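PDB 4K2H: intracellular protease/amidase from Salmonella enterica subsp. enterica serovar Typhimurium, which is of unknown function but binds zinc and may act as a peptidase. Local coordinates for residues V9-P13 with Q77-L82; A40-A44 with A55-L59; L119-V125 with V145-L150. The protein carries 1 engineered substitution. All coordinates share one frame; numbering follows the deposited sequence.

Contact 1: V9-P13 with Q77-L82; sequences VLLAP and QGSANL
Leu-82 lays its CD2 methyl against the methyl of Ala-12, with CD2 and Ala-12 CB 3.8 Å apart, and the same methyl reaches on to Leu-10 CB at 4.0 Å. Its CG stands anti to the carbonyl carbon (chi1 -71°), a torsion that carries the branch from the flank of helix 76-83 toward residues 10-12. Ala-12 CB also meets Asn-81 CB at 3.9 Å and Gly-78 O at 3.7 Å, so that three residues of one helix meet its methyl. At Gly-78 the backbones come close, its CA 3.4 Å from Pro-13 O in a CA-H...O contact. That carbonyl is gripped more firmly by Asn-81, whose ND2 donates to Pro-13 O over 2.8 Å at 153°; the oxygen lies close to the amide plane, whereas the donor sits above the carbonyl plane. Leu-10 and Leu-82 both also touch Val-88 of helix 86-97. The chemistry is therefore graded: apolar groups pack where the residues are buried, and a single amide-to-carbonyl bond at the more exposed margin helps to set how the loop following the strand lies against the helix.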
ATOM      1  N   VAL A   9       7.713   6.825  10.281  1.00 26.55           N
ATOM      2  CA  VAL A   9       7.474   6.967   8.843  1.00 26.07           C
ATOM      3  C   VAL A   9       7.075   8.418   8.663  1.00 26.39           C
ATOM      4  O   VAL A   9       6.098   8.884   9.259  1.00 25.65           O
ATOM      5  CB  VAL A   9       6.364   6.026   8.347  1.00 26.62           C
ATOM      6  CG1 VAL A   9       6.084   6.205   6.849  1.00 26.23           C
ATOM      7  CG2 VAL A   9       6.722   4.582   8.637  1.00 26.98           C
ATOM      8  N   LEU A  10       7.853   9.156   7.887  1.00 26.45           N
ATOM      9  CA  LEU A  10       7.575  10.578   7.727  1.00 26.35           C
ATOM     10  C   LEU A  10       6.591  10.774   6.588  1.00 25.32           C
ATOM     11  O   LEU A  10       6.771  10.256   5.484  1.00 25.20           O
ATOM     12  CB  LEU A  10       8.858  11.379   7.451  1.00 26.39           C
ATOM     13  CG  LEU A  10       9.984  11.224   8.478  1.00 26.76           C
ATOM     14  CD1 LEU A  10      11.075  12.235   8.208  1.00 26.99           C
ATOM     15  CD2 LEU A  10       9.498  11.366   9.904  1.00 27.23           C
ATOM     16  N   LEU A  11       5.559  11.555   6.870  1.00 25.20           N
ATOM     17  CA  LEU A  11       4.495  11.787   5.910  1.00 23.94           C
ATOM     18  C   LEU A  11       4.372  13.268   5.565  1.00 24.09           C
ATOM     19  O   LEU A  11       3.752  14.009   6.298  1.00 24.26           O
ATOM     20  CB  LEU A  11       3.167  11.262   6.455  1.00 23.38           C
ATOM     21  CG  LEU A  11       3.049   9.774   6.763  1.00 23.38           C
ATOM     22  CD1 LEU A  11       1.603   9.427   7.111  1.00 23.08           C
ATOM     23  CD2 LEU A  11       3.551   8.879   5.628  1.00 23.06           C
ATOM     24  N   ALA A  12       4.921  13.687   4.432  1.00 23.82           N
ATOM     25  CA  ALA A  12       4.764  15.068   3.980  1.00 24.44           C
ATOM     26  C   ALA A  12       3.608  15.149   2.959  1.00 24.55           C
ATOM     27  O   ALA A  12       3.199  14.124   2.421  1.00 25.80           O
ATOM     28  CB  ALA A  12       6.058  15.573   3.371  1.00 24.51           C
ATOM     29  N   PRO A  13       3.085  16.359   2.680  1.00 24.53           N
ATOM     30  CA  PRO A  13       1.996  16.407   1.683  1.00 24.92           C
ATOM     31  C   PRO A  13       2.481  15.868   0.365  1.00 25.20           C
ATOM     32  O   PRO A  13       3.587  16.214  -0.067  1.00 25.24           O
ATOM     33  CB  PRO A  13       1.617  17.922   1.632  1.00 25.18           C
ATOM     34  CG  PRO A  13       1.949  18.403   3.010  1.00 24.67           C
ATOM     35  CD  PRO A  13       3.223  17.651   3.375  1.00 24.62           C
ATOM     36  N   GLN A  77       5.983  15.486  -5.026  1.00 30.39           N
ATOM     37  CA  GLN A  77       5.840  16.544  -4.028  1.00 31.31           C
ATOM     38  C   GLN A  77       6.205  16.069  -2.633  1.00 29.50           C
ATOM     39  O   GLN A  77       6.607  16.866  -1.818  1.00 31.38           O
ATOM     40  CB  GLN A  77       4.436  17.130  -3.983  1.00 33.23           C
ATOM     41  CG  GLN A  77       4.131  18.032  -5.165  1.00 36.45           C
ATOM     42  CD  GLN A  77       3.939  17.230  -6.408  1.00 39.52           C
ATOM     43  OE1 GLN A  77       3.058  16.374  -6.467  1.00 43.41           O
ATOM     44  NE2 GLN A  77       4.789  17.454  -7.400  1.00 43.97           N
ATOM     45  N   GLY A  78       6.001  14.807  -2.325  1.00 27.42           N
ATOM     46  CA  GLY A  78       6.303  14.338  -1.001  1.00 27.55           C
ATOM     47  C   GLY A  78       7.778  14.557  -0.714  1.00 27.88           C
ATOM     48  O   GLY A  78       8.148  15.099   0.303  1.00 27.25           O
ATOM     49  N   SER A  79       8.624  14.135  -1.634  1.00 28.78           N
ATOM     50  CA  SER A  79      10.040  14.203  -1.373  1.00 30.76           C
ATOM     51  C   SER A  79      10.531  15.671  -1.458  1.00 30.32           C
ATOM     52  O   SER A  79      11.324  16.090  -0.629  1.00 30.18           O
ATOM     53  CB  SER A  79      10.793  13.201  -2.248  1.00 31.75           C
ATOM     54  OG  SER A  79      10.587  13.510  -3.592  1.00 35.27           O
ATOM     55  N   ALA A  80       9.963  16.478  -2.347  1.00 30.62           N
ATOM     56  CA  ALA A  80      10.255  17.914  -2.352  1.00 31.28           C
ATOM     57  C   ALA A  80       9.834  18.581  -1.047  1.00 30.55           C
ATOM     58  O   ALA A  80      10.549  19.440  -0.535  1.00 31.43           O
ATOM     59  CB  ALA A  80       9.585  18.622  -3.547  1.00 32.13           C
ATOM     60  N   ASN A  81       8.688  18.193  -0.495  1.00 29.88           N
ATOM     61  CA  ASN A  81       8.234  18.801   0.746  1.00 29.64           C
ATOM     62  C   ASN A  81       9.068  18.299   1.941  1.00 29.52           C
ATOM     63  O   ASN A  81       9.355  19.068   2.856  1.00 29.78           O
ATOM     64  CB  ASN A  81       6.738  18.575   0.976  1.00 29.83           C
ATOM     65  CG  ASN A  81       5.863  19.355  -0.001  1.00 31.49           C
ATOM     66  OD1 ASN A  81       6.204  20.454  -0.423  1.00 32.27           O
ATOM     67  ND2 ASN A  81       4.715  18.784  -0.352  1.00 31.02           N
ATOM     68  N   LEU A  82       9.481  17.041   1.946  1.00 28.54           N
ATOM     69  CA  LEU A  82      10.453  16.609   2.986  1.00 28.83           C
ATOM     70  C   LEU A  82      11.723  17.444   2.920  1.00 29.87           C
ATOM     71  O   LEU A  82      12.193  17.932   3.942  1.00 30.17           O
ATOM     72  CB  LEU A  82      10.829  15.125   2.843  1.00 27.59           C
ATOM     73  CG  LEU A  82       9.742  14.126   3.212  1.00 26.57           C
ATOM     74  CD1 LEU A  82      10.128  12.712   2.840  1.00 27.14           C
ATOM     75  CD2 LEU A  82       9.403  14.195   4.682  1.00 26.34           C
TER

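Contact 2: A40-A44 with A55-L59; sequences AESRA and ADSTL
At the outer edge of the parallel sheet of this DJ-1/PfpI fold, the chain leaves strand 33-38, makes an excursion through strands 44-46 and 52-54, and returns as edge strand 57-58; Arg-43 and Ala-55 join the outgoing and returning arms. Ala-55 N donates to Arg-43 O over 2.8 Å, and the side chain of the same arginine comes back to the carbonyl of the same alanine, with NE to Ala-55 O 2.9 Å at 151°. One residue therefore engages both backbone polar atoms of its partner. The guanidinium meets Ala-55 O at its edge, near its own plane, and a weak bond from NH2 to the same oxygen, 3.1 Å long, helps to fix its rotation. A bend in the chain at chi3 (59°) turns the group this way, and it brings Asp-56 O over one guanidinium face, displaced from the centre of the group, with CZ 3.4 Å from that oxygen. Nearer the backbone, Arg-43 crosses Thr-58 at about a right angle, CG meeting Thr-58 CG2 at 3.8 Å. The same methyl also lies 4.1 Å from Ser-42 O, while Thr-58 OG1 is bonded to Ser-60. Ser-42 OG in turn donates to Ala-44 O over 2.9 Å, in the carbonyl plane and on a lone pair, a link within the arm that bears the arginine. The returning arm is anchored separately: Asp-56 forms a salt bridge with Arg-28 of helix 17-29, Ser-57 shares backbone hydrogen bonds with Thr-36 and Ala-38 of strand 33-38, and Leu-59 packs on Val-88 and Phe-91 of helix 86-97.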
ATOM      1  N   ALA A  40       4.742  19.077   9.376  1.00 36.37           N
ATOM      2  CA  ALA A  40       4.524  20.456   9.748  1.00 39.24           C
ATOM      3  C   ALA A  40       3.419  20.498  10.817  1.00 39.97           C
ATOM      4  O   ALA A  40       3.455  19.706  11.767  1.00 41.35           O
ATOM      5  CB  ALA A  40       4.188  21.283   8.502  1.00 40.88           C
ATOM      6  N   GLU A  41       2.419  21.352  10.645  1.00 38.81           N
ATOM      7  CA  GLU A  41       1.510  21.724  11.746  1.00 40.57           C
ATOM      8  C   GLU A  41       0.202  20.895  11.789  1.00 39.58           C
ATOM      9  O   GLU A  41      -0.724  21.217  12.525  1.00 40.95           O
ATOM     10  CB  GLU A  41       1.151  23.203  11.606  1.00 43.90           C
ATOM     11  CG  GLU A  41       0.330  23.526  10.327  1.00 48.39           C
ATOM     12  CD  GLU A  41       1.090  23.251   9.012  1.00 50.22           C
ATOM     13  OE1 GLU A  41       0.644  22.377   8.248  1.00 53.51           O
ATOM     14  OE2 GLU A  41       2.153  23.871   8.746  1.00 52.64           O
ATOM     15  N   SER A  42       0.124  19.832  11.006  1.00 38.04           N
ATOM     16  CA  SER A  42      -1.135  19.165  10.778  1.00 38.14           C
ATOM     17  C   SER A  42      -0.942  17.656  10.911  1.00 37.19           C
ATOM     18  O   SER A  42       0.095  17.138  10.506  1.00 36.62           O
ATOM     19  CB  SER A  42      -1.592  19.519   9.371  1.00 38.49           C
ATOM     20  OG  SER A  42      -2.697  18.707   9.018  1.00 45.68           O
ATOM     21  N   ARG A  43      -1.920  16.958  11.479  1.00 34.15           N
ATOM     22  CA  ARG A  43      -1.884  15.505  11.527  1.00 33.37           C
ATOM     23  C   ARG A  43      -2.524  14.844  10.328  1.00 32.62           C
ATOM     24  O   ARG A  43      -2.116  13.746   9.932  1.00 31.10           O
ATOM     25  CB  ARG A  43      -2.471  14.987  12.834  1.00 34.52           C
ATOM     26  CG  ARG A  43      -1.392  14.961  13.903  1.00 35.51           C
ATOM     27  CD  ARG A  43      -1.865  14.410  15.226  1.00 37.41           C
ATOM     28  NE  ARG A  43      -2.362  13.059  15.084  1.00 36.72           N
ATOM     29  CZ  ARG A  43      -3.072  12.436  16.006  1.00 37.21           C
ATOM     30  NH1 ARG A  43      -3.352  13.033  17.130  1.00 38.94           N
ATOM     31  NH2 ARG A  43      -3.530  11.221  15.778  1.00 38.71           N
ATOM     32  N   ALA A  44      -3.507  15.505   9.731  1.00 31.31           N
ATOM     33  CA  ALA A  44      -4.078  15.017   8.471  1.00 30.43           C
ATOM     34  C   ALA A  44      -3.108  15.341   7.358  1.00 29.33           C
ATOM     35  O   ALA A  44      -2.609  16.446   7.285  1.00 30.54           O
ATOM     36  CB  ALA A  44      -5.428  15.652   8.198  1.00 30.74           C
ATOM     37  N   ALA A  55      -1.857  10.992  10.432  1.00 24.39           N
ATOM     38  CA  ALA A  55      -0.630  10.548  11.123  1.00 25.45           C
ATOM     39  C   ALA A  55      -0.800  10.305  12.618  1.00 26.20           C
ATOM     40  O   ALA A  55      -1.606  10.950  13.300  1.00 27.30           O
ATOM     41  CB  ALA A  55       0.531  11.521  10.877  1.00 25.20           C
ATOM     42  N   ASP A  56      -0.022   9.383  13.144  1.00 27.23           N
ATOM     43  CA  ASP A  56      -0.026   9.138  14.597  1.00 28.73           C
ATOM     44  C   ASP A  56       0.390  10.391  15.384  1.00 29.72           C
ATOM     45  O   ASP A  56      -0.182  10.711  16.437  1.00 29.41           O
ATOM     46  CB  ASP A  56       0.870   7.955  14.960  1.00 28.78           C
ATOM     47  CG  ASP A  56       0.381   6.646  14.370  1.00 29.60           C
ATOM     48  OD1 ASP A  56      -0.828   6.427  14.393  1.00 32.40           O
ATOM     49  OD2 ASP A  56       1.184   5.834  13.851  1.00 30.05           O
ATOM     50  N   SER A  57       1.356  11.132  14.863  1.00 30.11           N
ATOM     51  CA  SER A  57       1.832  12.300  15.584  1.00 30.24           C
ATOM     52  C   SER A  57       2.544  13.210  14.610  1.00 30.31           C
ATOM     53  O   SER A  57       2.382  13.069  13.402  1.00 29.01           O
ATOM     54  CB  SER A  57       2.728  11.832  16.749  1.00 31.43           C
ATOM     55  OG  SER A  57       3.411  12.893  17.373  1.00 32.52           O
ATOM     56  N   THR A  58       3.354  14.130  15.128  1.00 32.80           N
ATOM     57  CA  THR A  58       4.053  15.085  14.297  1.00 33.24           C
ATOM     58  C   THR A  58       5.483  15.129  14.712  1.00 33.83           C
ATOM     59  O   THR A  58       5.835  14.719  15.815  1.00 34.31           O
ATOM     60  CB  THR A  58       3.467  16.513  14.424  1.00 35.53           C
ATOM     61  OG1 THR A  58       3.578  16.969  15.776  1.00 37.98           O
ATOM     62  CG2 THR A  58       2.021  16.546  14.035  1.00 36.48           C
ATOM     63  N   LEU A  59       6.309  15.641  13.813  1.00 33.69           N
ATOM     64  CA  LEU A  59       7.725  15.766  14.046  1.00 35.87           C
ATOM     65  C   LEU A  59       7.970  16.679  15.219  1.00 36.45           C
ATOM     66  O   LEU A  59       8.879  16.429  16.044  1.00 36.80           O
ATOM     67  CB  LEU A  59       8.382  16.351  12.797  1.00 37.87           C
ATOM     68  CG  LEU A  59       9.594  15.695  12.196  1.00 38.28           C
ATOM     69  CD1 LEU A  59       9.444  14.189  12.146  1.00 39.47           C
ATOM     70  CD2 LEU A  59       9.774  16.269  10.799  1.00 38.14           C
TER

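Contact 3: L119-V125 with V145-L150; sequences LKGRRYV and VEDGNL
Arg-123 and Asp-147 stack flat group on flat group: guanidinium and carboxylate planes are 17° apart, and Asp-147 CB sits over one face of the guanidinium. With OD2 well out of that plane, the salt bridge from NE to Asp-147 OD2, long at 3.8 Å, rests on charge alone. The same oxygen takes a straight bond on its anti lone pair from Arg-123 N, 2.9 Å at 168°. Arg-122 is turned differently. Its guanidinium rests one face on Leu-150, with NE 3.8 Å from Leu-150 CD2, and a bend at chi3 (-62°) folds NE back to donate to Leu-119 O over 2.7 Å. Arg-122 N reaches that carbonyl from the opposite face, so two bonds grip it, while Arg-122 NH2 forms a salt bridge with Asp-96. Beyond the charged groups, Val-125 CB meets Val-145 CG2 at 3.8 Å, and a water lies between Arg-123 O (2.9 Å) and Val-145 O (3.1 Å), within bonding distance of each. The whole sets a type I' turn, residues 119-122, and the short strand after it against a beta hairpin, strands 144-147 and 150-153, whose two-residue loop is a type II' turn with Gly-148 at its positive-phi corner.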
ATOM      1  N   LEU A 119      24.350  12.187   1.788  1.00 39.07           N
ATOM      2  CA  LEU A 119      24.555  10.760   1.489  1.00 39.81           C
ATOM      3  C   LEU A 119      25.878  10.243   2.045  1.00 41.44           C
ATOM      4  O   LEU A 119      25.985   9.051   2.333  1.00 40.13           O
ATOM      5  CB  LEU A 119      24.413  10.464   0.001  1.00 38.62           C
ATOM      6  CG  LEU A 119      22.931  10.435  -0.403  1.00 38.91           C
ATOM      7  CD1 LEU A 119      22.773  10.411  -1.913  1.00 38.36           C
ATOM      8  CD2 LEU A 119      22.176   9.275   0.248  1.00 38.42           C
ATOM      9  N   LYS A 120      26.844  11.147   2.232  1.00 44.22           N
ATOM     10  CA  LYS A 120      28.129  10.843   2.885  1.00 47.52           C
ATOM     11  C   LYS A 120      28.922   9.839   2.086  1.00 46.77           C
ATOM     12  O   LYS A 120      29.540   8.947   2.650  1.00 47.75           O
ATOM     13  CB  LYS A 120      27.942  10.315   4.323  1.00 49.37           C
ATOM     14  CG  LYS A 120      27.561  11.397   5.320  1.00 52.55           C
ATOM     15  CD  LYS A 120      27.491  10.871   6.745  1.00 55.29           C
ATOM     16  CE  LYS A 120      26.257  10.016   6.952  1.00 56.85           C
ATOM     17  NZ  LYS A 120      26.293   9.256   8.229  1.00 58.92           N
ATOM     18  N   GLY A 121      28.883   9.987   0.768  1.00 47.43           N
ATOM     19  CA  GLY A 121      29.532   9.044  -0.139  1.00 47.84           C
ATOM     20  C   GLY A 121      28.876   7.668  -0.199  1.00 47.42           C
ATOM     21  O   GLY A 121      29.384   6.789  -0.867  1.00 49.86           O
ATOM     22  N   ARG A 122      27.741   7.454   0.469  1.00 45.45           N
ATOM     23  CA  ARG A 122      27.240   6.083   0.578  1.00 43.18           C
ATOM     24  C   ARG A 122      26.592   5.572  -0.686  1.00 41.22           C
ATOM     25  O   ARG A 122      26.158   6.354  -1.543  1.00 39.82           O
ATOM     26  CB  ARG A 122      26.302   5.921   1.759  1.00 42.94           C
ATOM     27  CG  ARG A 122      27.025   5.882   3.103  1.00 43.99           C
ATOM     28  CD  ARG A 122      26.025   5.987   4.241  1.00 43.70           C
ATOM     29  NE  ARG A 122      25.301   7.272   4.187  1.00 43.39           N
ATOM     30  CZ  ARG A 122      24.544   7.746   5.168  1.00 42.52           C
ATOM     31  NH1 ARG A 122      24.410   7.079   6.303  1.00 44.57           N
ATOM     32  NH2 ARG A 122      23.944   8.916   5.031  1.00 42.65           N
ATOM     33  N   ARG A 123      26.571   4.242  -0.809  1.00 40.59           N
ATOM     34  CA  ARG A 123      25.852   3.575  -1.888  1.00 40.85           C
ATOM     35  C   ARG A 123      24.348   3.645  -1.623  1.00 38.27           C
ATOM     36  O   ARG A 123      23.912   3.468  -0.498  1.00 36.53           O
ATOM     37  CB  ARG A 123      26.302   2.121  -2.029  1.00 44.40           C
ATOM     38  CG  ARG A 123      27.731   1.988  -2.571  1.00 47.72           C
ATOM     39  CD  ARG A 123      28.171   0.537  -2.598  1.00 51.39           C
ATOM     40  NE  ARG A 123      28.292   0.031  -1.233  1.00 54.54           N
ATOM     41  CZ  ARG A 123      27.465  -0.835  -0.646  1.00 57.73           C
ATOM     42  NH1 ARG A 123      27.693  -1.193   0.621  1.00 59.47           N
ATOM     43  NH2 ARG A 123      26.420  -1.354  -1.298  1.00 58.50           N
ATOM     44  N   TYR A 124      23.571   3.897  -2.678  1.00 36.92           N
ATOM     45  CA  TYR A 124      22.137   4.120  -2.560  1.00 36.19           C
ATOM     46  C   TYR A 124      21.505   3.872  -3.924  1.00 35.65           C
ATOM     47  O   TYR A 124      22.199   3.837  -4.947  1.00 36.72           O
ATOM     48  CB  TYR A 124      21.855   5.568  -2.100  1.00 35.35           C
ATOM     49  CG  TYR A 124      22.042   6.560  -3.216  1.00 36.88           C
ATOM     50  CD1 TYR A 124      20.948   6.967  -3.979  1.00 37.27           C
ATOM     51  CD2 TYR A 124      23.326   7.022  -3.580  1.00 38.55           C
ATOM     52  CE1 TYR A 124      21.089   7.827  -5.046  1.00 37.55           C
ATOM     53  CE2 TYR A 124      23.486   7.898  -4.648  1.00 39.43           C
ATOM     54  CZ  TYR A 124      22.351   8.300  -5.379  1.00 39.54           C
ATOM     55  OH  TYR A 124      22.431   9.177  -6.445  1.00 39.51           O
ATOM     56  N   VAL A 125      20.189   3.692  -3.917  1.00 34.56           N
ATOM     57  CA  VAL A 125      19.384   3.643  -5.121  1.00 34.12           C
ATOM     58  C   VAL A 125      18.233   4.626  -4.977  1.00 35.00           C
ATOM     59  O   VAL A 125      17.854   5.013  -3.880  1.00 34.21           O
ATOM     60  CB  VAL A 125      18.844   2.225  -5.402  1.00 34.67           C
ATOM     61  CG1 VAL A 125      17.808   1.784  -4.377  1.00 34.05           C
ATOM     62  CG2 VAL A 125      18.273   2.120  -6.810  1.00 34.58           C
ATOM     63  N   VAL A 145      19.390  -1.413  -1.681  1.00 37.72           N
ATOM     64  CA  VAL A 145      20.811  -1.207  -1.435  1.00 37.33           C
ATOM     65  C   VAL A 145      20.989  -0.966   0.036  1.00 38.70           C
ATOM     66  O   VAL A 145      20.207  -0.192   0.624  1.00 38.88           O
ATOM     67  CB  VAL A 145      21.298   0.023  -2.193  1.00 37.52           C
ATOM     68  CG1 VAL A 145      22.749   0.355  -1.842  1.00 39.42           C
ATOM     69  CG2 VAL A 145      21.130  -0.212  -3.679  1.00 38.65           C
ATOM     70  N   GLU A 146      21.981  -1.619   0.641  1.00 39.88           N
ATOM     71  CA  GLU A 146      22.346  -1.368   2.037  1.00 41.74           C
ATOM     72  C   GLU A 146      23.784  -0.935   2.168  1.00 43.29           C
ATOM     73  O   GLU A 146      24.696  -1.584   1.622  1.00 43.56           O
ATOM     74  CB  GLU A 146      22.221  -2.623   2.865  1.00 44.16           C
ATOM     75  CG  GLU A 146      20.842  -3.198   2.901  1.00 46.35           C
ATOM     76  CD  GLU A 146      20.813  -4.466   3.722  1.00 49.00           C
ATOM     77  OE1 GLU A 146      21.113  -4.395   4.938  1.00 51.53           O
ATOM     78  OE2 GLU A 146      20.493  -5.519   3.138  1.00 49.78           O
ATOM     79  N   ASP A 147      24.006   0.138   2.914  1.00 42.40           N
ATOM     80  CA  ASP A 147      25.360   0.602   3.159  1.00 44.33           C
ATOM     81  C   ASP A 147      25.394   1.258   4.507  1.00 43.84           C
ATOM     82  O   ASP A 147      24.944   2.390   4.635  1.00 44.65           O
ATOM     83  CB  ASP A 147      25.803   1.577   2.065  1.00 45.64           C
ATOM     84  CG  ASP A 147      27.252   2.049   2.240  1.00 44.93           C
ATOM     85  OD1 ASP A 147      27.884   1.731   3.260  1.00 44.70           O
ATOM     86  OD2 ASP A 147      27.733   2.772   1.360  1.00 44.81           O
ATOM     87  N   GLY A 148      25.921   0.535   5.504  1.00 43.99           N
ATOM     88  CA  GLY A 148      25.915   0.995   6.887  1.00 41.67           C
ATOM     89  C   GLY A 148      24.487   1.119   7.384  1.00 39.51           C
ATOM     90  O   GLY A 148      23.719   0.176   7.288  1.00 39.89           O
ATOM     91  N   ASN A 149      24.119   2.286   7.894  1.00 36.80           N
ATOM     92  CA  ASN A 149      22.775   2.500   8.419  1.00 36.71           C
ATOM     93  C   ASN A 149      21.792   3.113   7.359  1.00 34.29           C
ATOM     94  O   ASN A 149      20.701   3.566   7.694  1.00 32.17           O
ATOM     95  CB  ASN A 149      22.850   3.363   9.678  1.00 37.19           C
ATOM     96  CG  ASN A 149      23.426   4.756   9.404  1.00 39.33           C
ATOM     97  OD1 ASN A 149      24.402   4.890   8.648  1.00 40.80           O
ATOM     98  ND2 ASN A 149      22.819   5.801  10.001  1.00 38.36           N
ATOM     99  N   LEU A 150      22.203   3.101   6.092  1.00 33.34           N
ATOM    100  CA  LEU A 150      21.382   3.605   4.995  1.00 31.82           C
ATOM    101  C   LEU A 150      20.851   2.423   4.216  1.00 32.24           C
ATOM    102  O   LEU A 150      21.647   1.634   3.656  1.00 31.95           O
ATOM    103  CB  LEU A 150      22.234   4.487   4.090  1.00 32.24           C
ATOM    104  CG  LEU A 150      21.472   5.175   2.959  1.00 31.95           C
ATOM    105  CD1 LEU A 150      20.413   6.179   3.445  1.00 31.16           C
ATOM    106  CD2 LEU A 150      22.512   5.848   2.091  1.00 33.32           C
TER
HETATM  107  O   HOH W   1      21.291   2.727   0.566  1.00 31.95           O

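Contacts 1 and 2 illustrate two depths of one sheet: the first joins a central strand to helix 76-83 and is largely apolar, the second joins a loop to the chain leading into the edge strand, through an exposed arginine bonded to the Ala-55 backbone. They meet where Leu-10 CD2 packs on Leu-59 CD1 at 3.6 Å, and the segments of contact 2 fall between those of contact 1 in sequence. Contact 3 stands apart, later in the chain and on the opposite side of the chain's centre from contact 2, with centres about 28 Å apart. It is mostly buried, yet combines arginine and carboxylate contacts with leucine and valine packing, in turns and short strands.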